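Local coordinates for glutathione S-transferase delta (Bombyx mori, PDB 3VK9), which probably catalyses the conjugation of glutathione to electrophilic compounds, working as a homodimeric transferase of the delta class, at residues A[116-121]-A[208-213]; A[131-136]-A[176-181]; A[160-165]-A[182-187]. All coordinates share one frame; numbering follows the deposited sequence.

Contact 1: A[116-121]-A[208-213]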
loop_
_atom_site.group_PDB
_atom_site.type_symbol
_atom_site.label_atom_id
_atom_site.label_comp_id
_atom_site.label_asym_id
_atom_site.label_seq_id
_atom_site.Cartn_x
_atom_site.Cartn_y
_atom_site.Cartn_z
ATOM N N PRO A 116 -7.102 -4.825 17.973
ATOM C CA PRO A 116 -7.719 -5.899 18.756
ATOM C C PRO A 116 -7.817 -5.540 20.242
ATOM O O PRO A 116 -8.801 -5.905 20.885
ATOM C CB PRO A 116 -6.751 -7.069 18.565
ATOM C CG PRO A 116 -6.145 -6.825 17.221
ATOM C CD PRO A 116 -6.020 -5.324 17.103
ATOM N N GLN A 117 -6.820 -4.841 20.781
ATOM C CA GLN A 117 -6.853 -4.466 22.195
ATOM C C GLN A 117 -7.902 -3.392 22.471
ATOM O O GLN A 117 -8.577 -3.411 23.501
ATOM C CB GLN A 117 -5.491 -3.960 22.653
ATOM C CG GLN A 117 -4.325 -4.858 22.299
ATOM C CD GLN A 117 -3.027 -4.301 22.848
ATOM O OE1 GLN A 117 -2.923 -4.032 24.045
ATOM N NE2 GLN A 117 -2.041 -4.094 21.973
ATOM N N VAL A 118 -8.037 -2.456 21.545
ATOM C CA VAL A 118 -8.935 -1.323 21.734
ATOM C C VAL A 118 -10.399 -1.679 21.470
ATOM O O VAL A 118 -11.287 -1.269 22.220
ATOM C CB VAL A 118 -8.536 -0.147 20.825
ATOM C CG1 VAL A 118 -9.406 1.066 21.109
ATOM C CG2 VAL A 118 -7.058 0.190 21.020
ATOM N N PHE A 119 -10.648 -2.437 20.405
ATOM C CA PHE A 119 -12.019 -2.695 19.976
ATOM C C PHE A 119 -12.518 -4.118 20.208
ATOM O O PHE A 119 -13.675 -4.420 19.911
ATOM C CB PHE A 119 -12.196 -2.328 18.506
ATOM C CG PHE A 119 -11.918 -0.892 18.215
ATOM C CD1 PHE A 119 -10.727 -0.513 17.617
ATOM C CD2 PHE A 119 -12.838 0.084 18.558
ATOM C CE1 PHE A 119 -10.467 0.811 17.357
ATOM C CE2 PHE A 119 -12.587 1.414 18.296
ATOM C CZ PHE A 119 -11.402 1.781 17.699
ATOM N N ALA A 120 -11.657 -4.986 20.727
ATOM C CA ALA A 120 -12.060 -6.360 21.031
ATOM C C ALA A 120 -11.510 -6.829 22.372
ATOM O O ALA A 120 -11.394 -8.030 22.614
ATOM C CB ALA A 120 -11.614 -7.301 19.922
ATOM N N GLY A 121 -11.165 -5.878 23.235
ATOM C CA GLY A 121 -10.573 -6.189 24.529
ATOM C C GLY A 121 -9.550 -7.318 24.532
ATOM O O GLY A 121 -9.426 -8.053 25.513
ATOM N N GLY A 208 -8.356 10.203 22.847
ATOM C CA GLY A 208 -9.647 10.254 23.508
ATOM C C GLY A 208 -10.500 9.020 23.270
ATOM O O GLY A 208 -11.047 8.444 24.219
ATOM N N LEU A 209 -10.615 8.610 22.006
ATOM C CA LEU A 209 -11.389 7.428 21.645
ATOM C C LEU A 209 -10.766 6.219 22.319
ATOM O O LEU A 209 -11.471 5.409 22.919
ATOM C CB LEU A 209 -11.404 7.223 20.129
ATOM C CG LEU A 209 -12.513 6.410 19.430
ATOM C CD1 LEU A 209 -12.035 5.982 18.036
ATOM C CD2 LEU A 209 -12.955 5.195 20.223
ATOM N N VAL A 210 -9.441 6.106 22.221
ATOM C CA VAL A 210 -8.712 4.991 22.838
ATOM C C VAL A 210 -8.938 4.888 24.345
ATOM O O VAL A 210 -9.299 3.820 24.843
ATOM C CB VAL A 210 -7.190 5.044 22.542
ATOM C CG1 VAL A 210 -6.442 4.022 23.398
ATOM C CG2 VAL A 210 -6.938 4.778 21.076
ATOM N N ASN A 211 -8.724 5.981 25.076
ATOM C CA ASN A 211 -8.994 5.976 26.514
ATOM C C ASN A 211 -10.410 5.520 26.842
ATOM O O ASN A 211 -10.631 4.694 27.735
ATOM C CB ASN A 211 -8.762 7.360 27.118
ATOM C CG ASN A 211 -7.303 7.743 27.141
ATOM O OD1 ASN A 211 -6.427 6.880 27.238
ATOM N ND2 ASN A 211 -7.028 9.043 27.047
ATOM N N SER A 212 -11.370 6.075 26.117
ATOM C CA SER A 212 -12.769 5.751 26.334
ATOM C C SER A 212 -13.032 4.253 26.166
ATOM O O SER A 212 -13.735 3.650 26.977
ATOM C CB SER A 212 -13.649 6.568 25.390
ATOM O OG SER A 212 -15.024 6.379 25.691
ATOM N N MET A 213 -12.455 3.660 25.123
ATOM C CA MET A 213 -12.652 2.243 24.810
ATOM C C MET A 213 -11.901 1.334 25.771
ATOM O O MET A 213 -12.338 0.219 26.047
ATOM C CB MET A 213 -12.191 1.933 23.382
ATOM C CG MET A 213 -13.085 2.474 22.288
ATOM S SD MET A 213 -14.518 1.421 22.013
ATOM C CE MET A 213 -15.167 2.168 20.522
#

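Contact 2: A[131-136]-A[176-181]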
loop_
_atom_site.group_PDB
_atom_site.type_symbol
_atom_site.label_atom_id
_atom_site.label_comp_id
_atom_site.label_asym_id
_atom_site.label_seq_id
_atom_site.Cartn_x
_atom_site.Cartn_y
_atom_site.Cartn_z
ATOM N N LYS A 131 6.644 -7.420 16.011
ATOM C CA LYS A 131 6.526 -7.082 14.600
ATOM C C LYS A 131 6.499 -5.559 14.427
ATOM O O LYS A 131 7.058 -5.024 13.469
ATOM C CB LYS A 131 5.290 -7.741 13.978
ATOM C CG LYS A 131 5.434 -9.247 13.759
ATOM C CD LYS A 131 5.459 -9.576 12.271
ATOM C CE LYS A 131 6.069 -10.962 12.004
ATOM N NZ LYS A 131 7.566 -10.970 12.062
ATOM N N VAL A 132 5.855 -4.860 15.357
ATOM C CA VAL A 132 5.878 -3.403 15.319
ATOM C C VAL A 132 7.295 -2.872 15.588
ATOM O O VAL A 132 7.750 -1.947 14.915
ATOM C CB VAL A 132 4.898 -2.773 16.329
ATOM C CG1 VAL A 132 5.011 -1.249 16.284
ATOM C CG2 VAL A 132 3.481 -3.211 16.032
ATOM N N GLN A 133 7.986 -3.459 16.569
ATOM C CA GLN A 133 9.363 -3.054 16.861
ATOM C C GLN A 133 10.212 -3.195 15.591
ATOM O O GLN A 133 11.015 -2.318 15.271
ATOM C CB GLN A 133 9.972 -3.886 18.007
ATOM C CG GLN A 133 9.162 -3.852 19.324
ATOM C CD GLN A 133 9.120 -2.465 19.972
ATOM O OE1 GLN A 133 9.937 -1.595 19.662
ATOM N NE2 GLN A 133 8.164 -2.257 20.882
ATOM N N GLU A 134 10.035 -4.300 14.867
ATOM C CA GLU A 134 10.825 -4.529 13.653
ATOM C C GLU A 134 10.492 -3.500 12.565
ATOM O O GLU A 134 11.353 -3.107 11.783
ATOM C CB GLU A 134 10.608 -5.947 13.107
ATOM C CG GLU A 134 10.978 -7.060 14.065
ATOM C CD GLU A 134 10.504 -8.432 13.585
ATOM O OE1 GLU A 134 9.802 -8.503 12.543
ATOM O OE2 GLU A 134 10.839 -9.438 14.256
ATOM N N ALA A 135 9.235 -3.080 12.491
ATOM C CA ALA A 135 8.888 -2.049 11.522
ATOM C C ALA A 135 9.608 -0.737 11.883
ATOM O O ALA A 135 10.131 -0.034 11.019
ATOM C CB ALA A 135 7.407 -1.857 11.474
ATOM N N LEU A 136 9.654 -0.434 13.173
ATOM C CA LEU A 136 10.320 0.766 13.651
ATOM C C LEU A 136 11.829 0.700 13.455
ATOM O O LEU A 136 12.466 1.712 13.192
ATOM C CB LEU A 136 9.990 1.001 15.129
ATOM C CG LEU A 136 8.596 1.559 15.455
ATOM C CD1 LEU A 136 8.270 1.437 16.960
ATOM C CD2 LEU A 136 8.479 3.004 14.991
ATOM N N LYS A 176 10.063 6.411 20.342
ATOM C CA LYS A 176 11.145 7.369 20.519
ATOM C C LYS A 176 12.452 6.721 20.979
ATOM O O LYS A 176 13.507 7.376 20.967
ATOM C CB LYS A 176 10.723 8.482 21.473
ATOM C CG LYS A 176 9.762 9.477 20.830
ATOM C CD LYS A 176 9.396 10.594 21.804
ATOM C CE LYS A 176 8.450 11.614 21.174
ATOM N NZ LYS A 176 8.186 12.759 22.110
ATOM N N LYS A 177 12.394 5.449 21.387
ATOM C CA LYS A 177 13.629 4.747 21.775
ATOM C C LYS A 177 14.520 4.511 20.558
ATOM O O LYS A 177 15.705 4.198 20.687
ATOM C CB LYS A 177 13.350 3.426 22.509
ATOM C CG LYS A 177 12.721 2.329 21.662
ATOM C CD LYS A 177 12.597 1.034 22.467
ATOM C CE LYS A 177 11.757 -0.012 21.751
ATOM N NZ LYS A 177 11.883 -1.344 22.412
ATOM N N TYR A 178 13.942 4.659 19.374
ATOM C CA TYR A 178 14.725 4.604 18.147
ATOM C C TYR A 178 15.201 6.008 17.820
ATOM O O TYR A 178 14.402 6.874 17.443
ATOM C CB TYR A 178 13.891 3.982 17.019
ATOM C CG TYR A 178 13.446 2.592 17.397
ATOM C CD1 TYR A 178 12.203 2.367 17.980
ATOM C CD2 TYR A 178 14.295 1.500 17.227
ATOM C CE1 TYR A 178 11.803 1.085 18.359
ATOM C CE2 TYR A 178 13.904 0.213 17.604
ATOM C CZ TYR A 178 12.659 0.011 18.167
ATOM O OH TYR A 178 12.268 -1.268 18.528
ATOM N N ALA A 179 16.507 6.222 17.989
ATOM C CA ALA A 179 17.099 7.558 17.952
ATOM C C ALA A 179 16.841 8.317 16.652
ATOM O O ALA A 179 16.477 9.504 16.674
ATOM C CB ALA A 179 18.614 7.489 18.265
ATOM N N ASN A 180 17.024 7.648 15.515
ATOM C CA ASN A 180 16.746 8.313 14.242
ATOM C C ASN A 180 15.264 8.633 14.065
ATOM O O ASN A 180 14.907 9.707 13.560
ATOM C CB ASN A 180 17.237 7.480 13.066
ATOM C CG ASN A 180 18.724 7.262 13.101
ATOM O OD1 ASN A 180 19.469 8.120 13.577
ATOM N ND2 ASN A 180 19.174 6.108 12.602
ATOM N N VAL A 181 14.402 7.695 14.461
ATOM C CA VAL A 181 12.963 7.931 14.406
ATOM C C VAL A 181 12.620 9.157 15.272
ATOM O O VAL A 181 11.893 10.056 14.837
ATOM C CB VAL A 181 12.139 6.695 14.855
ATOM C CG1 VAL A 181 10.651 7.035 14.888
ATOM C CG2 VAL A 181 12.395 5.473 13.912
#

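Contact 3: A[160-165]-A[182-187]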
loop_
_atom_site.group_PDB
_atom_site.type_symbol
_atom_site.label_atom_id
_atom_site.label_comp_id
_atom_site.label_asym_id
_atom_site.label_seq_id
_atom_site.Cartn_x
_atom_site.Cartn_y
_atom_site.Cartn_z
ATOM N N SER A 160 2.506 11.001 5.585
ATOM C CA SER A 160 1.743 9.771 5.780
ATOM C C SER A 160 2.345 8.955 6.929
ATOM O O SER A 160 1.625 8.480 7.804
ATOM C CB SER A 160 1.710 8.952 4.487
ATOM O OG SER A 160 0.929 7.790 4.649
ATOM N N LEU A 161 3.669 8.812 6.933
ATOM C CA LEU A 161 4.328 8.032 7.979
ATOM C C LEU A 161 4.189 8.667 9.356
ATOM O O LEU A 161 4.071 7.962 10.362
ATOM C CB LEU A 161 5.809 7.769 7.654
ATOM C CG LEU A 161 6.091 6.493 6.838
ATOM C CD1 LEU A 161 7.513 6.478 6.244
ATOM C CD2 LEU A 161 5.822 5.206 7.639
ATOM N N ILE A 162 4.208 9.995 9.419
ATOM C CA ILE A 162 4.109 10.607 10.722
ATOM C C ILE A 162 2.694 10.485 11.259
ATOM O O ILE A 162 2.508 10.286 12.447
ATOM C CB ILE A 162 4.677 12.054 10.805
ATOM C CG1 ILE A 162 4.965 12.394 12.277
ATOM C CG2 ILE A 162 3.718 13.058 10.206
ATOM C CD1 ILE A 162 5.944 13.517 12.482
ATOM N N ALA A 163 1.693 10.537 10.377
ATOM C CA ALA A 163 0.322 10.324 10.823
ATOM C C ALA A 163 0.178 8.931 11.440
ATOM O O ALA A 163 -0.490 8.760 12.469
ATOM C CB ALA A 163 -0.671 10.516 9.684
ATOM N N SER A 164 0.812 7.940 10.818
ATOM C CA SER A 164 0.841 6.582 11.385
ATOM C C SER A 164 1.641 6.510 12.696
ATOM O O SER A 164 1.095 6.162 13.746
ATOM C CB SER A 164 1.417 5.597 10.370
ATOM O OG SER A 164 0.615 5.565 9.210
ATOM N N VAL A 165 2.928 6.850 12.626
ATOM C CA VAL A 165 3.821 6.797 13.796
ATOM C C VAL A 165 3.300 7.554 15.013
ATOM O O VAL A 165 3.368 7.050 16.140
ATOM C CB VAL A 165 5.256 7.304 13.490
ATOM C CG1 VAL A 165 6.078 7.344 14.775
ATOM C CG2 VAL A 165 5.947 6.424 12.430
ATOM N N LYS A 182 13.170 9.195 16.486
ATOM C CA LYS A 182 12.915 10.306 17.411
ATOM C C LYS A 182 13.316 11.642 16.772
ATOM O O LYS A 182 12.549 12.602 16.806
ATOM C CB LYS A 182 13.663 10.075 18.724
ATOM C CG LYS A 182 13.455 11.158 19.805
ATOM C CD LYS A 182 14.292 10.838 21.028
ATOM C CE LYS A 182 14.230 11.940 22.074
ATOM N NZ LYS A 182 14.660 11.421 23.404
ATOM N N ARG A 183 14.514 11.688 16.177
ATOM C CA ARG A 183 15.023 12.889 15.508
ATOM C C ARG A 183 14.089 13.340 14.378
ATOM O O ARG A 183 13.656 14.493 14.317
ATOM C CB ARG A 183 16.434 12.636 14.956
ATOM C CG ARG A 183 16.959 13.775 14.103
ATOM C CD ARG A 183 18.378 13.534 13.558
ATOM N NE ARG A 183 18.601 12.201 12.978
ATOM C CZ ARG A 183 18.115 11.775 11.810
ATOM N NH1 ARG A 183 17.325 12.552 11.078
ATOM N NH2 ARG A 183 18.401 10.552 11.379
ATOM N N TRP A 184 13.782 12.413 13.488
ATOM C CA TRP A 184 12.855 12.663 12.378
ATOM C C TRP A 184 11.469 13.140 12.851
ATOM O O TRP A 184 10.930 14.124 12.341
ATOM C CB TRP A 184 12.761 11.396 11.517
ATOM C CG TRP A 184 11.595 11.343 10.589
ATOM C CD1 TRP A 184 11.525 11.861 9.324
ATOM C CD2 TRP A 184 10.332 10.734 10.847
ATOM N NE1 TRP A 184 10.288 11.605 8.780
ATOM C CE2 TRP A 184 9.536 10.912 9.692
ATOM C CE3 TRP A 184 9.792 10.048 11.939
ATOM C CZ2 TRP A 184 8.221 10.434 9.605
ATOM C CZ3 TRP A 184 8.496 9.566 11.851
ATOM C CH2 TRP A 184 7.720 9.766 10.692
ATOM N N TYR A 185 10.894 12.441 13.825
ATOM C CA TYR A 185 9.615 12.842 14.408
ATOM C C TYR A 185 9.618 14.331 14.742
ATOM O O TYR A 185 8.728 15.084 14.320
ATOM C CB TYR A 185 9.365 12.033 15.680
ATOM C CG TYR A 185 7.931 12.021 16.191
ATOM C CD1 TYR A 185 6.878 11.569 15.382
ATOM C CD2 TYR A 185 7.637 12.389 17.509
ATOM C CE1 TYR A 185 5.569 11.532 15.859
ATOM C CE2 TYR A 185 6.317 12.350 18.000
ATOM C CZ TYR A 185 5.296 11.924 17.169
ATOM O OH TYR A 185 4.006 11.883 17.637
ATOM N N GLU A 186 10.626 14.754 15.502
ATOM C CA GLU A 186 10.748 16.152 15.886
ATOM C C GLU A 186 10.898 17.084 14.688
ATOM O O GLU A 186 10.271 18.133 14.636
ATOM C CB GLU A 186 11.927 16.361 16.839
ATOM C CG GLU A 186 12.072 17.812 17.255
ATOM C CD GLU A 186 13.286 18.070 18.112
ATOM O OE1 GLU A 186 14.220 17.237 18.104
ATOM O OE2 GLU A 186 13.307 19.118 18.781
ATOM N N THR A 187 11.738 16.703 13.732
ATOM C CA THR A 187 11.953 17.519 12.545
ATOM C C THR A 187 10.640 17.753 11.793
ATOM O O THR A 187 10.318 18.869 11.390
ATOM C CB THR A 187 12.952 16.848 11.554
ATOM O OG1 THR A 187 14.219 16.641 12.190
ATOM C CG2 THR A 187 13.145 17.715 10.305
#

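Contact 1: A[116-121]-A[208-213]
Val118 and Met213 meet through their first torsions. The CG1 methyl of Val118 is trans to its own main-chain nitrogen (chi1 -175°), which turns it toward the other helix, while Met213 holds CG anti to its carbonyl carbon and bends again at chi2 (-81°), folding SD and CE back toward the Phe119 ring. The contact joins two helix ends in the all-helical C-terminal domain of the glutathione transferase fold: the last turn of helix 89-119 and the last turn of helix 195-213. Backbones come nearest at Val118 and Met213, with their CA atoms 6.0 Å apart. Val118 CG1 rests on Met213 CB at 3.7 Å, the two side chains running roughly at right angles, and the same CB touches Val118 O at 3.5 Å. Val210 lies farther back, its CG2 at 4.5 Å from Val118 CG1; it is buried and also leans on Ala170 in a neighbouring loop. Outward from this valine pair the contact becomes more exposed. Leu209 CD2 comes within 4.3 Å of Phe119 CE2, and the sulfur of Met213 forms a Met-aromatic contact, with SD 5.1 Å from the Phe119 ring centre in an oblique position, 60° off the normal. Val118 CG1 sits over the centre of one face of that ring, joining the valine and phenylalanine halves of the contact. No hydrogen bond crosses between the segments; the side chains meet through hydrocarbon groups and the methionine sulfur. At the exposed side the Met213 methyl CE lies 3.5 Å from Phe119 CE2, at the ring edge near its plane.

Contact 2: A[131-136]-A[176-181]
Gln133, on helix 126-142, reaches the hydroxyl of Tyr178 with nearly every atom of its side chain. Its CB already lies 3.5 Å from Tyr178 OH. Next along the chain, Gln133 CG is 4.1 Å and CD 3.7 Å from Tyr178 OH, because the bend at chi2 (-65°) doubles the amide back beside the hydroxyl. At the tip, Gln133 OE1 accepts a hydrogen bond of 2.6 Å from Tyr178 OH; the donor lies in the carbonyl plane on a lone pair, with a C=O to donor angle of 142°. The same oxygen lies at the edge of the tyrosine ring, and the last methylene of Lys177, CE, next to its amino group, lies 3.2 Å from Gln133 OE1. The other branch of the amide, NE2, is bonded to Asn129 one turn earlier in the helix. With both ends of the amide engaged, its rotation is probably fixed. Tyr178 OH has a second, weak partner in the side-chain amide of Gln137.

Leu136 approaches the same ring from above. Its CB lies over one face, 4.1 Å from the Tyr178 ring centre and 26° off the normal, a CH-pi contact displaced toward the rim, and its CD1 adds a touch at 3.8 Å to Tyr178 CE1. Farther along, Val181 CG2 packs 3.8 Å from Leu136 O. Asp140, also on helix 126-142, takes the backbone N-H of Val181 and lies against Tyr178. The arrangement is a loop-to-helix junction within the helical C-terminal domain of glutathione transferases: a tyrosine at the N-cap position of helix 179-191 is laid across helix 126-142, hydrogen-bonded at its hydroxyl and covered on one face.

Contact 3: A[160-165]-A[182-187]
Trp184 and Tyr185, neighbours on helix 179-191, both reach across to helix 156-167 and pack against Ile162. Each holds its CG trans to the main-chain nitrogen (chi1 164° for Trp184), and the ends of both rings come much nearer the facing helix than their first bonds suggest. The rings fill a wide separation: the axes of segments 160-165 and 182-187 come no nearer than 11.0 Å and cross at -111°. The indole arrives with its six-membered ring leading. Trp184 CH2 lies 3.7 Å from Ile162 CA and 3.8 Å from Ile162 CB, while Leu161 C lies at the ring edge, in its plane. Leu161 CB touches the same corner, 4.1 Å from Trp184 CZ2. Val165 and Trp184 approach each other from opposite directions, Val165 CG2 ending 4.1 Å from Trp184 CZ3.

Ile162 is extended, with CG1 trans to the backbone nitrogen (chi1 -160°), which carries the long branch across to one side of the phenol. Its CD1 lies 3.6 Å from Tyr185 CD1, and CG1 lies 3.7 Å from Tyr185 CE1, the two side chains meeting at about a right angle. Val165 CG1 adds a looser touch at 4.3 Å to Tyr185 CD1.

Both aromatic residues find their polar partners outside the two segments: Trp184 NE1 bonds to Asp158, near the start of helix 156-167, and Tyr185 OH to Glu169 beyond its end. With an alanine here in place of Trp184, Asp158 would probably lose its indole N-H mate and a gap would open beside Leu161, Ile162 and Val165. Buried hydrocarbon surfaces thus make the contact between the segments, and the Asp158 bond adds a polar link between the same two helices that probably holds the indole's orientation.

Overall arrangement
Contacts 2 and 3 are neighbours, their centres 11 Å apart, and share helix 179-191: its start packs on helix 126-142 and the following turns on helix 156-167. They touch directly, with Lys176 O 3.5 Å from Lys182 CB. Contact 1 stands apart, its centre 23 Å from each of the others and its nearest atoms about 8 Å from contact 2 and about 11 Å from contact 3. It pairs the ends of helices 89-119 and 195-213, between which, in sequence, the other two contacts lie. Contact 3 is the most central, and its helix 156-167 faces the thioredoxin-like domain, where Arg15 bonds to Ala163 O.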